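Local structure of FAD:protein FMN transferase (Pseudomonas stutzeri ATCC 14405 = CCUG 16156, 5MGY) at residues Q48-K51 with Y56-D59; N107-G112 with G250-H255; G228-Y233 with Q304-T309. The protein probably transfers FMN from FAD to a threonine side chain of a target protein, releasing AMP, with magnesium as cofactor. All coordinates share one frame; numbering follows the deposited sequence.

Contact 1: residues Q48-K51 with Y56-D59. Unlike the reference sequence in segment 48-51: Q48 (reference Glu).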
ATOM      1  N   GLN A  48       7.118 -15.508  -3.565  1.00 38.65           N
ATOM      2  CA  GLN A  48       6.152 -16.042  -2.663  1.00 43.92           C
ATOM      3  C   GLN A  48       4.908 -15.146  -2.664  1.00 46.21           C
ATOM      4  O   GLN A  48       3.785 -15.644  -2.583  1.00 50.14           O
ATOM      5  CB  GLN A  48       6.654 -16.076  -1.259  1.00 46.03           C
ATOM      6  CG  GLN A  48       7.633 -17.142  -0.926  1.00 49.31           C
ATOM      7  CD  GLN A  48       8.151 -16.927   0.480  1.00 51.95           C
ATOM      8  OE1 GLN A  48       9.362 -16.696   0.702  1.00 49.87           O
ATOM      9  NE2 GLN A  48       7.217 -16.946   1.460  1.00 53.41           N
ATOM     10  N   LEU A  49       5.099 -13.830  -2.713  1.00 43.31           N
ATOM     11  CA  LEU A  49       3.958 -12.941  -2.633  1.00 42.43           C
ATOM     12  C   LEU A  49       3.087 -13.136  -3.828  1.00 42.60           C
ATOM     13  O   LEU A  49       1.875 -13.190  -3.695  1.00 43.19           O
ATOM     14  CB  LEU A  49       4.356 -11.479  -2.518  1.00 39.77           C
ATOM     15  CG  LEU A  49       4.965 -11.088  -1.182  1.00 38.35           C
ATOM     16  CD1 LEU A  49       5.684  -9.762  -1.265  1.00 38.46           C
ATOM     17  CD2 LEU A  49       3.934 -10.933  -0.139  1.00 38.05           C
ATOM     18  N   ASP A  50       3.701 -13.276  -4.986  1.00 42.63           N
ATOM     19  CA  ASP A  50       2.951 -13.432  -6.205  1.00 45.87           C
ATOM     20  C   ASP A  50       2.177 -14.770  -6.207  1.00 47.77           C
ATOM     21  O   ASP A  50       1.059 -14.850  -6.637  1.00 52.47           O
ATOM     22  CB  ASP A  50       3.919 -13.392  -7.340  1.00 49.88           C
ATOM     23  CG  ASP A  50       3.302 -12.905  -8.638  1.00 55.22           C
ATOM     24  OD1 ASP A  50       3.807 -12.047  -9.250  1.00 56.79           O
ATOM     25  OD2 ASP A  50       2.358 -13.356  -9.210  1.00 61.14           O
ATOM     26  N   LYS A  51       2.788 -15.816  -5.713  1.00 49.53           N
ATOM     27  CA  LYS A  51       2.184 -17.133  -5.738  1.00 49.81           C
ATOM     28  C   LYS A  51       1.044 -17.193  -4.745  1.00 45.57           C
ATOM     29  O   LYS A  51       0.072 -17.819  -5.043  1.00 48.22           O
ATOM     30  CB  LYS A  51       3.249 -18.216  -5.414  1.00 50.38           C
ATOM     31  CG  LYS A  51       2.903 -19.598  -5.883  1.00 52.02           C
ATOM     32  CD  LYS A  51       2.117 -20.394  -4.864  1.00 54.90           C
ATOM     33  CE  LYS A  51       1.452 -21.586  -5.546  1.00 58.07           C
ATOM     34  NZ  LYS A  51       0.292 -22.078  -4.756  1.00 59.52           N
ATOM     35  N   TYR A  56      -3.834 -11.868 -10.271  1.00 46.99           N
ATOM     36  CA  TYR A  56      -3.496 -11.925 -11.692  1.00 47.33           C
ATOM     37  C   TYR A  56      -2.867 -13.206 -12.139  1.00 53.56           C
ATOM     38  O   TYR A  56      -2.491 -13.299 -13.295  1.00 56.59           O
ATOM     39  CB  TYR A  56      -2.586 -10.788 -12.052  1.00 45.51           C
ATOM     40  CG  TYR A  56      -3.328  -9.468 -12.010  1.00 46.29           C
ATOM     41  CD1 TYR A  56      -3.736  -8.828 -13.172  1.00 47.18           C
ATOM     42  CD2 TYR A  56      -3.647  -8.840 -10.783  1.00 44.87           C
ATOM     43  CE1 TYR A  56      -4.428  -7.602 -13.099  1.00 45.88           C
ATOM     44  CE2 TYR A  56      -4.330  -7.622 -10.707  1.00 39.68           C
ATOM     45  CZ  TYR A  56      -4.727  -7.007 -11.856  1.00 41.53           C
ATOM     46  OH  TYR A  56      -5.440  -5.834 -11.770  1.00 38.94           O
ATOM     47  N   ARG A  57      -2.748 -14.205 -11.266  1.00 59.03           N
ATOM     48  CA  ARG A  57      -2.481 -15.541 -11.769  1.00 64.16           C
ATOM     49  C   ARG A  57      -3.376 -16.559 -11.163  1.00 62.36           C
ATOM     50  O   ARG A  57      -3.652 -16.467  -9.975  1.00 63.62           O
ATOM     51  CB  ARG A  57      -1.049 -15.928 -11.523  1.00 71.47           C
ATOM     52  CG  ARG A  57      -0.562 -15.740 -10.121  1.00 71.64           C
ATOM     53  CD  ARG A  57       0.931 -15.988 -10.124  1.00 75.38           C
ATOM     54  NE  ARG A  57       1.287 -17.390  -9.976  1.00 78.54           N
ATOM     55  CZ  ARG A  57       2.504 -17.820  -9.670  1.00 73.69           C
ATOM     56  NH1 ARG A  57       3.485 -16.952  -9.504  1.00 69.40           N
ATOM     57  NH2 ARG A  57       2.731 -19.117  -9.508  1.00 75.37           N
ATOM     58  N   SER A  58      -3.747 -17.550 -11.971  1.00 59.49           N
ATOM     59  CA  SER A  58      -4.802 -18.483 -11.623  1.00 60.99           C
ATOM     60  C   SER A  58      -4.402 -19.537 -10.597  1.00 59.16           C
ATOM     61  O   SER A  58      -5.286 -20.093  -9.883  1.00 53.58           O
ATOM     62  CB  SER A  58      -5.313 -19.152 -12.885  1.00 66.00           C
ATOM     63  OG  SER A  58      -4.222 -19.460 -13.725  1.00 63.71           O
ATOM     64  N   ASP A  59      -3.089 -19.783 -10.472  1.00 58.24           N
ATOM     65  CA  ASP A  59      -2.619 -20.806  -9.523  1.00 57.98           C
ATOM     66  C   ASP A  59      -2.270 -20.243  -8.194  1.00 48.98           C
ATOM     67  O   ASP A  59      -1.616 -20.900  -7.416  1.00 47.70           O
ATOM     68  CB  ASP A  59      -1.462 -21.627 -10.081  1.00 66.42           C
ATOM     69  CG  ASP A  59      -0.211 -20.822 -10.255  1.00 69.45           C
ATOM     70  OD1 ASP A  59       0.890 -21.424 -10.119  1.00 79.32           O
ATOM     71  OD2 ASP A  59      -0.334 -19.603 -10.523  1.00 66.72           O
TER
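R57 reaches from the loop after helix 35-53 back onto the last turns of that helix, where D50 and K51 receive it. Its guanidinium lies flat against K51, whose CA stands 3.9 Å above the plane and over its centre, while CG of K51 packs 3.7 Å from NH2 of R57. D50 comes in at the guanidinium edge; its OD2 makes a long salt bridge of 3.8 Å with NH1 of R57, the carboxylate plane turned 49° from the guanidinium. D59 grips the same group side-on: NE of R57 donates to OD2 of D59 at 2.8 Å and NH2 to OD1 at 3.0 Å, both on the syn side. The bend of R57 at chi3 (-86°) turns the guanidinium across the helix surface. K51 NZ reaches D59 O only weakly (3.5 Å); its stronger partner is D61, in a salt bridge. Replacing R57 with an alanine would probably leave D59 without its two-pronged partner and D50 without its long salt bridge, and open a gap beside K51. The bidentate pair with D59 holds the guanidinium within the loop; the loop's hold on the helix rests on the long D50 pairing, the weak lysine bond and the flat packing on K51.

Contact 2: residues N107-G112 with G250-H255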
ATOM      1  N   ASN A 107     -13.939  -6.044 -10.438  1.00 70.80           N
ATOM      2  CA  ASN A 107     -14.267  -6.737 -11.697  1.00 66.12           C
ATOM      3  C   ASN A 107     -15.545  -6.243 -12.348  1.00 63.19           C
ATOM      4  O   ASN A 107     -15.636  -6.250 -13.553  1.00 64.37           O
ATOM      5  CB  ASN A 107     -14.312  -8.247 -11.505  1.00 67.53           C
ATOM      6  CG  ASN A 107     -12.912  -8.850 -11.303  1.00 72.90           C
ATOM      7  OD1 ASN A 107     -11.906  -8.318 -11.770  1.00 75.41           O
ATOM      8  ND2 ASN A 107     -12.845  -9.971 -10.603  1.00 72.95           N
ATOM      9  N   LEU A 108     -16.493  -5.753 -11.557  1.00 59.97           N
ATOM     10  CA  LEU A 108     -17.669  -5.125 -12.113  1.00 62.32           C
ATOM     11  C   LEU A 108     -17.355  -3.815 -12.791  1.00 64.04           C
ATOM     12  O   LEU A 108     -17.853  -3.559 -13.871  1.00 68.79           O
ATOM     13  CB  LEU A 108     -18.712  -4.872 -11.052  1.00 61.11           C
ATOM     14  CG  LEU A 108     -20.003  -4.346 -11.642  1.00 64.49           C
ATOM     15  CD1 LEU A 108     -20.627  -5.441 -12.488  1.00 65.08           C
ATOM     16  CD2 LEU A 108     -20.944  -3.866 -10.544  1.00 66.17           C
ATOM     17  N   TRP A 109     -16.565  -2.964 -12.156  1.00 62.25           N
ATOM     18  CA  TRP A 109     -16.289  -1.663 -12.749  1.00 65.71           C
ATOM     19  C   TRP A 109     -15.095  -1.720 -13.751  1.00 65.17           C
ATOM     20  O   TRP A 109     -14.584  -0.672 -14.145  1.00 69.85           O
ATOM     21  CB  TRP A 109     -16.085  -0.583 -11.648  1.00 66.20           C
ATOM     22  CG  TRP A 109     -17.351  -0.075 -10.883  1.00 60.92           C
ATOM     23  CD1 TRP A 109     -17.842  -0.550  -9.704  1.00 58.07           C
ATOM     24  CD2 TRP A 109     -18.178   1.029 -11.224  1.00 59.67           C
ATOM     25  NE1 TRP A 109     -18.939   0.160  -9.305  1.00 57.69           N
ATOM     26  CE2 TRP A 109     -19.181   1.137 -10.224  1.00 59.86           C
ATOM     27  CE3 TRP A 109     -18.170   1.949 -12.265  1.00 61.41           C
ATOM     28  CZ2 TRP A 109     -20.182   2.126 -10.247  1.00 62.13           C
ATOM     29  CZ3 TRP A 109     -19.192   2.917 -12.316  1.00 61.51           C
ATOM     30  CH2 TRP A 109     -20.180   2.995 -11.301  1.00 63.41           C
ATOM     31  N   GLY A 110     -14.629  -2.907 -14.147  1.00 63.40           N
ATOM     32  CA  GLY A 110     -13.524  -3.042 -15.113  1.00 68.18           C
ATOM     33  C   GLY A 110     -12.085  -2.820 -14.612  1.00 71.74           C
ATOM     34  O   GLY A 110     -11.107  -2.911 -15.356  1.00 76.36           O
ATOM     35  N   PHE A 111     -11.935  -2.513 -13.335  1.00 71.99           N
ATOM     36  CA  PHE A 111     -10.630  -2.131 -12.785  1.00 67.91           C
ATOM     37  C   PHE A 111      -9.789  -3.325 -12.331  1.00 62.13           C
ATOM     38  O   PHE A 111      -8.694  -3.117 -11.808  1.00 62.62           O
ATOM     39  CB  PHE A 111     -10.811  -1.147 -11.611  1.00 67.56           C
ATOM     40  CG  PHE A 111     -11.784  -0.002 -11.893  1.00 71.06           C
ATOM     41  CD1 PHE A 111     -11.844   0.652 -13.141  1.00 75.60           C
ATOM     42  CD2 PHE A 111     -12.604   0.458 -10.898  1.00 68.74           C
ATOM     43  CE1 PHE A 111     -12.730   1.716 -13.362  1.00 79.69           C
ATOM     44  CE2 PHE A 111     -13.484   1.518 -11.115  1.00 72.09           C
ATOM     45  CZ  PHE A 111     -13.552   2.149 -12.335  1.00 77.06           C
ATOM     46  N   GLY A 112     -10.280  -4.547 -12.532  1.00 57.50           N
ATOM     47  CA  GLY A 112      -9.688  -5.726 -11.913  1.00 57.56           C
ATOM     48  C   GLY A 112      -8.912  -6.574 -12.902  1.00 63.68           C
ATOM     49  O   GLY A 112      -8.698  -6.171 -14.041  1.00 65.85           O
ATOM     50  N   GLY A 250     -21.366   1.397  -3.704  1.00 73.46           N
ATOM     51  CA  GLY A 250     -20.657   0.587  -4.691  1.00 73.83           C
ATOM     52  C   GLY A 250     -19.757   1.366  -5.636  1.00 74.76           C
ATOM     53  O   GLY A 250     -18.858   0.778  -6.251  1.00 63.96           O
ATOM     54  N   GLN A 251     -20.010   2.682  -5.736  1.00 85.33           N
ATOM     55  CA  GLN A 251     -19.436   3.520  -6.785  1.00 91.36           C
ATOM     56  C   GLN A 251     -18.017   4.071  -6.517  1.00 85.92           C
ATOM     57  O   GLN A 251     -17.493   3.989  -5.391  1.00 84.98           O
ATOM     58  CB  GLN A 251     -20.392   4.675  -7.074  1.00 95.24           C
ATOM     59  CG  GLN A 251     -21.713   4.209  -7.632  1.00 98.18           C
ATOM     60  CD  GLN A 251     -22.860   4.923  -6.991  1.00 98.66           C
ATOM     61  OE1 GLN A 251     -23.073   4.784  -5.794  1.00 99.57           O
ATOM     62  NE2 GLN A 251     -23.593   5.717  -7.769  1.00 99.37           N
ATOM     63  N   PRO A 252     -17.399   4.659  -7.560  1.00 76.61           N
ATOM     64  CA  PRO A 252     -16.177   5.346  -7.323  1.00 71.75           C
ATOM     65  C   PRO A 252     -16.342   6.734  -6.648  1.00 64.82           C
ATOM     66  O   PRO A 252     -17.433   7.403  -6.677  1.00 64.45           O
ATOM     67  CB  PRO A 252     -15.551   5.453  -8.728  1.00 74.72           C
ATOM     68  CG  PRO A 252     -16.456   4.727  -9.662  1.00 74.68           C
ATOM     69  CD  PRO A 252     -17.777   4.766  -8.974  1.00 77.26           C
ATOM     70  N   ILE A 253     -15.215   7.116  -6.046  1.00 52.74           N
ATOM     71  CA  ILE A 253     -15.101   8.279  -5.250  1.00 50.97           C
ATOM     72  C   ILE A 253     -15.311   9.513  -6.099  1.00 55.12           C
ATOM     73  O   ILE A 253     -14.856   9.567  -7.242  1.00 50.20           O
ATOM     74  CB  ILE A 253     -13.728   8.366  -4.570  1.00 47.97           C
ATOM     75  CG1 ILE A 253     -12.585   8.288  -5.601  1.00 47.19           C
ATOM     76  CG2 ILE A 253     -13.600   7.289  -3.521  1.00 45.64           C
ATOM     77  CD1 ILE A 253     -11.317   8.908  -5.087  1.00 48.03           C
ATOM     78  N   GLU A 254     -15.992  10.488  -5.501  1.00 62.06           N
ATOM     79  CA  GLU A 254     -16.336  11.750  -6.143  1.00 64.24           C
ATOM     80  C   GLU A 254     -15.423  12.893  -5.779  1.00 58.02           C
ATOM     81  O   GLU A 254     -15.333  13.818  -6.531  1.00 54.13           O
ATOM     82  CB  GLU A 254     -17.771  12.131  -5.749  1.00 72.41           C
ATOM     83  CG  GLU A 254     -18.810  11.116  -6.234  1.00 78.13           C
ATOM     84  CD  GLU A 254     -19.865  11.699  -7.180  1.00 77.67           C
ATOM     85  OE1 GLU A 254     -20.462  12.772  -6.924  1.00 81.21           O
ATOM     86  OE2 GLU A 254     -20.090  11.046  -8.196  1.00 71.36           O
ATOM     87  N   HIS A 255     -14.774  12.804  -4.622  1.00 58.66           N
ATOM     88  CA  HIS A 255     -14.079  13.935  -3.963  1.00 58.69           C
ATOM     89  C   HIS A 255     -12.757  14.336  -4.620  1.00 58.99           C
ATOM     90  O   HIS A 255     -12.273  13.694  -5.549  1.00 54.48           O
ATOM     91  CB  HIS A 255     -13.783  13.576  -2.514  1.00 56.47           C
ATOM     92  CG  HIS A 255     -12.819  12.443  -2.373  1.00 55.65           C
ATOM     93  ND1 HIS A 255     -13.157  11.259  -1.758  1.00 55.90           N
ATOM     94  CD2 HIS A 255     -11.544  12.290  -2.802  1.00 52.68           C
ATOM     95  CE1 HIS A 255     -12.125  10.446  -1.782  1.00 52.96           C
ATOM     96  NE2 HIS A 255     -11.136  11.047  -2.412  1.00 51.95           N
TER
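W109 points its side chain at the loop G250-P252, and its indole makes nearly the whole contact. From CB, CG is set anti to the carbonyl carbon (chi1 -74°), which carries the ring system out toward the facing loop. On the five-membered ring, CD1 passes 3.8 Å from G250 O, and the next atom, NE1, comes to 3.1 Å from the same oxygen. This hydrogen bond is weak, bent to 124° at the hydrogen, and the carbonyl approaches the ring obliquely. Further out, CZ2 meets the aliphatic part of Q251, with CG of that residue 3.7 Å away. At the far end of the indole, CH2 lies 3.8 Å from P252 CD. That proline carbon sits over the face of the six-membered ring, 14° off its normal, in a CH-pi contact; P252 CG leans toward CE3 at 4.2 Å. Thus one indole offers a polar N-H to a backbone carbonyl and an apolar face to a proline. F111 follows two residues later, its ring with W109 O above one face and stacked with H243 beyond the contact. W109 is the first residue to leave helical backbone angles after helix 103-108, and its side chain also touches P121 and I126, the latter on helix 123-131. The opposing loop runs between strands 239-241 and 257-264; farther along it, I253 packs on M278 of helix 267-292. The tryptophan therefore joins the end of one short helix to a loop between two strands, away from the magnesium site.

Contact 3: residues G228-Y233 with Q304-T309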
ATOM      1  N   GLY A 228      -2.282   7.572  -4.934  1.00 51.22           N
ATOM      2  CA  GLY A 228      -2.490   8.570  -5.956  1.00 55.09           C
ATOM      3  C   GLY A 228      -1.205   9.318  -6.288  1.00 57.46           C
ATOM      4  O   GLY A 228      -0.165   9.155  -5.616  1.00 57.67           O
ATOM      5  N   ASP A 229      -1.290  10.099  -7.369  1.00 59.57           N
ATOM      6  CA  ASP A 229      -0.221  10.994  -7.853  1.00 64.20           C
ATOM      7  C   ASP A 229      -0.825  12.279  -8.413  1.00 64.16           C
ATOM      8  O   ASP A 229      -1.586  12.204  -9.361  1.00 71.03           O
ATOM      9  CB  ASP A 229       0.623  10.313  -8.942  1.00 64.76           C
ATOM     10  CG  ASP A 229       1.755  11.232  -9.515  1.00 67.58           C
ATOM     11  OD1 ASP A 229       2.526  10.736 -10.360  1.00 64.78           O
ATOM     12  OD2 ASP A 229       1.897  12.425  -9.130  1.00 70.69           O
ATOM     13  N   TYR A 230      -0.443  13.445  -7.889  1.00 62.08           N
ATOM     14  CA  TYR A 230      -1.198  14.650  -8.188  1.00 66.17           C
ATOM     15  C   TYR A 230      -1.269  14.965  -9.681  1.00 67.41           C
ATOM     16  O   TYR A 230      -2.224  15.599 -10.169  1.00 65.94           O
ATOM     17  CB  TYR A 230      -0.679  15.814  -7.404  1.00 67.03           C
ATOM     18  CG  TYR A 230       0.553  16.417  -7.962  1.00 76.77           C
ATOM     19  CD1 TYR A 230       0.472  17.475  -8.893  1.00 85.02           C
ATOM     20  CD2 TYR A 230       1.816  15.973  -7.560  1.00 77.82           C
ATOM     21  CE1 TYR A 230       1.648  18.062  -9.397  1.00 87.64           C
ATOM     22  CE2 TYR A 230       2.977  16.557  -8.052  1.00 80.70           C
ATOM     23  CZ  TYR A 230       2.908  17.602  -8.975  1.00 87.51           C
ATOM     24  OH  TYR A 230       4.077  18.214  -9.469  1.00 90.84           O
ATOM     25  N   ARG A 231      -0.283  14.447 -10.401  1.00 74.09           N
ATOM     26  CA  ARG A 231      -0.285  14.502 -11.849  1.00 82.32           C
ATOM     27  C   ARG A 231      -1.420  13.721 -12.533  1.00 79.13           C
ATOM     28  O   ARG A 231      -1.880  14.146 -13.586  1.00 82.56           O
ATOM     29  CB  ARG A 231       1.110  14.194 -12.413  1.00 85.68           C
ATOM     30  CG  ARG A 231       2.065  15.357 -12.117  1.00 95.17           C
ATOM     31  CD  ARG A 231       3.519  15.110 -12.533  1.00105.61           C
ATOM     32  NE  ARG A 231       4.401  14.936 -11.363  1.00115.13           N
ATOM     33  CZ  ARG A 231       4.836  13.766 -10.860  1.00117.52           C
ATOM     34  NH1 ARG A 231       5.631  13.782  -9.782  1.00115.18           N
ATOM     35  NH2 ARG A 231       4.490  12.583 -11.405  1.00115.04           N
ATOM     36  N   ASN A 232      -1.906  12.630 -11.944  1.00 81.21           N
ATOM     37  CA  ASN A 232      -3.122  11.933 -12.457  1.00 89.10           C
ATOM     38  C   ASN A 232      -4.373  12.313 -11.705  1.00 82.89           C
ATOM     39  O   ASN A 232      -4.737  11.684 -10.716  1.00 84.08           O
ATOM     40  CB  ASN A 232      -2.977  10.416 -12.361  1.00 96.48           C
ATOM     41  CG  ASN A 232      -1.930   9.880 -13.290  1.00102.53           C
ATOM     42  OD1 ASN A 232      -1.742  10.382 -14.397  1.00114.07           O
ATOM     43  ND2 ASN A 232      -1.214   8.867 -12.839  1.00 99.27           N
ATOM     44  N   TYR A 233      -5.027  13.348 -12.172  1.00 74.59           N
ATOM     45  CA  TYR A 233      -6.243  13.756 -11.587  1.00 73.59           C
ATOM     46  C   TYR A 233      -7.058  14.030 -12.831  1.00 80.95           C
ATOM     47  O   TYR A 233      -6.673  14.827 -13.668  1.00 83.77           O
ATOM     48  CB  TYR A 233      -6.018  14.964 -10.664  1.00 71.60           C
ATOM     49  CG  TYR A 233      -7.272  15.330  -9.943  1.00 70.21           C
ATOM     50  CD1 TYR A 233      -7.533  14.840  -8.693  1.00 70.61           C
ATOM     51  CD2 TYR A 233      -8.223  16.152 -10.543  1.00 67.61           C
ATOM     52  CE1 TYR A 233      -8.707  15.161  -8.055  1.00 70.14           C
ATOM     53  CE2 TYR A 233      -9.388  16.439  -9.928  1.00 67.16           C
ATOM     54  CZ  TYR A 233      -9.622  15.950  -8.697  1.00 68.42           C
ATOM     55  OH  TYR A 233     -10.787  16.298  -8.128  1.00 76.80           O
ATOM     56  N   GLN A 304      -8.484  24.632  -9.812  1.00119.11           N
ATOM     57  CA  GLN A 304      -7.490  24.497 -10.907  1.00119.61           C
ATOM     58  C   GLN A 304      -6.069  24.727 -10.409  1.00106.19           C
ATOM     59  O   GLN A 304      -5.316  25.531 -10.932  1.00106.11           O
ATOM     60  CB  GLN A 304      -7.815  25.392 -12.098  1.00128.29           C
ATOM     61  CG  GLN A 304      -8.930  24.837 -12.952  1.00134.07           C
ATOM     62  CD  GLN A 304      -9.122  25.547 -14.257  1.00140.07           C
ATOM     63  OE1 GLN A 304      -9.749  24.981 -15.140  1.00136.25           O
ATOM     64  NE2 GLN A 304      -8.623  26.791 -14.390  1.00148.24           N
ATOM     65  N   GLY A 305      -5.765  24.043  -9.325  1.00 93.95           N
ATOM     66  CA  GLY A 305      -4.485  24.134  -8.657  1.00 84.06           C
ATOM     67  C   GLY A 305      -4.471  23.110  -7.535  1.00 78.63           C
ATOM     68  O   GLY A 305      -5.344  22.216  -7.440  1.00 76.94           O
ATOM     69  N   PHE A 306      -3.448  23.200  -6.685  1.00 73.25           N
ATOM     70  CA  PHE A 306      -3.409  22.282  -5.548  1.00 69.10           C
ATOM     71  C   PHE A 306      -3.183  22.937  -4.206  1.00 65.47           C
ATOM     72  O   PHE A 306      -2.431  23.888  -4.106  1.00 67.13           O
ATOM     73  CB  PHE A 306      -2.354  21.219  -5.795  1.00 65.97           C
ATOM     74  CG  PHE A 306      -2.688  20.299  -6.912  1.00 66.52           C
ATOM     75  CD1 PHE A 306      -3.684  19.334  -6.776  1.00 64.30           C
ATOM     76  CD2 PHE A 306      -2.018  20.373  -8.111  1.00 63.66           C
ATOM     77  CE1 PHE A 306      -4.003  18.471  -7.810  1.00 60.92           C
ATOM     78  CE2 PHE A 306      -2.355  19.515  -9.149  1.00 62.73           C
ATOM     79  CZ  PHE A 306      -3.336  18.547  -8.996  1.00 61.30           C
ATOM     80  N   VAL A 307      -3.849  22.426  -3.183  1.00 60.99           N
ATOM     81  CA  VAL A 307      -3.549  22.826  -1.802  1.00 57.85           C
ATOM     82  C   VAL A 307      -3.016  21.637  -1.047  1.00 53.71           C
ATOM     83  O   VAL A 307      -3.464  20.537  -1.284  1.00 53.20           O
ATOM     84  CB  VAL A 307      -4.765  23.412  -1.072  1.00 59.21           C
ATOM     85  CG1 VAL A 307      -5.128  24.740  -1.702  1.00 64.99           C
ATOM     86  CG2 VAL A 307      -5.957  22.448  -1.038  1.00 60.63           C
ATOM     87  N   THR A 308      -2.101  21.848  -0.105  1.00 53.60           N
ATOM     88  CA  THR A 308      -1.535  20.764   0.716  1.00 55.94           C
ATOM     89  C   THR A 308      -1.857  20.885   2.208  1.00 53.82           C
ATOM     90  O   THR A 308      -1.833  21.940   2.803  1.00 56.05           O
ATOM     91  CB  THR A 308       0.033  20.604   0.501  1.00 60.35           C
ATOM     92  OG1 THR A 308       0.755  21.754   0.990  1.00 59.42           O
ATOM     93  CG2 THR A 308       0.401  20.384  -0.989  1.00 59.84           C
ATOM     94  N   THR A 309      -2.059  19.767   2.854  1.00 55.71           N
ATOM     95  CA  THR A 309      -2.389  19.811   4.269  1.00 58.81           C
ATOM     96  C   THR A 309      -1.669  18.651   4.948  1.00 55.66           C
ATOM     97  O   THR A 309      -1.617  17.571   4.434  1.00 56.49           O
ATOM     98  CB  THR A 309      -3.932  19.735   4.462  1.00 60.45           C
ATOM     99  OG1 THR A 309      -4.586  20.422   3.368  1.00 59.04           O
ATOM    100  CG2 THR A 309      -4.346  20.310   5.833  1.00 62.22           C
TER
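Y230 and F306 meet as an offset edge-to-face pair, their planes at 79° and their centroids 5.3 Å apart. The tyrosine supplies the edge: its CD1 comes 3.5 Å from CE2 of F306 and faces the phenylalanine ring, while F306 CZ lies near the plane of the tyrosine ring. Y230 CB also lies over the F306 face, 4.1 Å above it and offset toward the rim. Y230 takes chi1 of 79°, placing CG between the backbone N and the carbonyl carbon, and this brings its CD1 edge round to the phenylalanine. The backbone of Y230 joins in, its O standing 3.4 Å from F306 CZ. R231 CG covers one face of the tyrosine ring. The loop is shaped by a type I turn from D229 to N232, and D229 OD2 accepts from R231 N in an Asx turn; R231 NH2 adds a salt bridge to D229 OD1. F306 opens strand 306-310, the last strand of the sheet, and both aromatic residues also touch P206. Across the two segments there is no hydrogen bond, so the loop and edge strand meet through aromatic and apolar packing, while the polar bonds within the loop shape the turn that presents Y230.

Contacts 1 and 3 lie at the surface, while contact 2 is partly buried. Contact 1 is local, joining a helix to the loop just after it. Contacts 2 and 3 bring together distant parts of the chain, and their segments alternate along the sequence. No two contacts share a helix or strand, but 2 and 3 touch where H255 O packs 4.0 Å from Y233 OH, and 1 and 2 where Y56 OH packs 3.7 Å from G112 C. Contacts 1 and 3 sit on opposite sides of the chain's centre. Place alone does not set the chemistry: the two surface contacts differ, charge pairing in contact 1 and paired aromatic rings in contact 3, while contact 2 sets an indole on a proline.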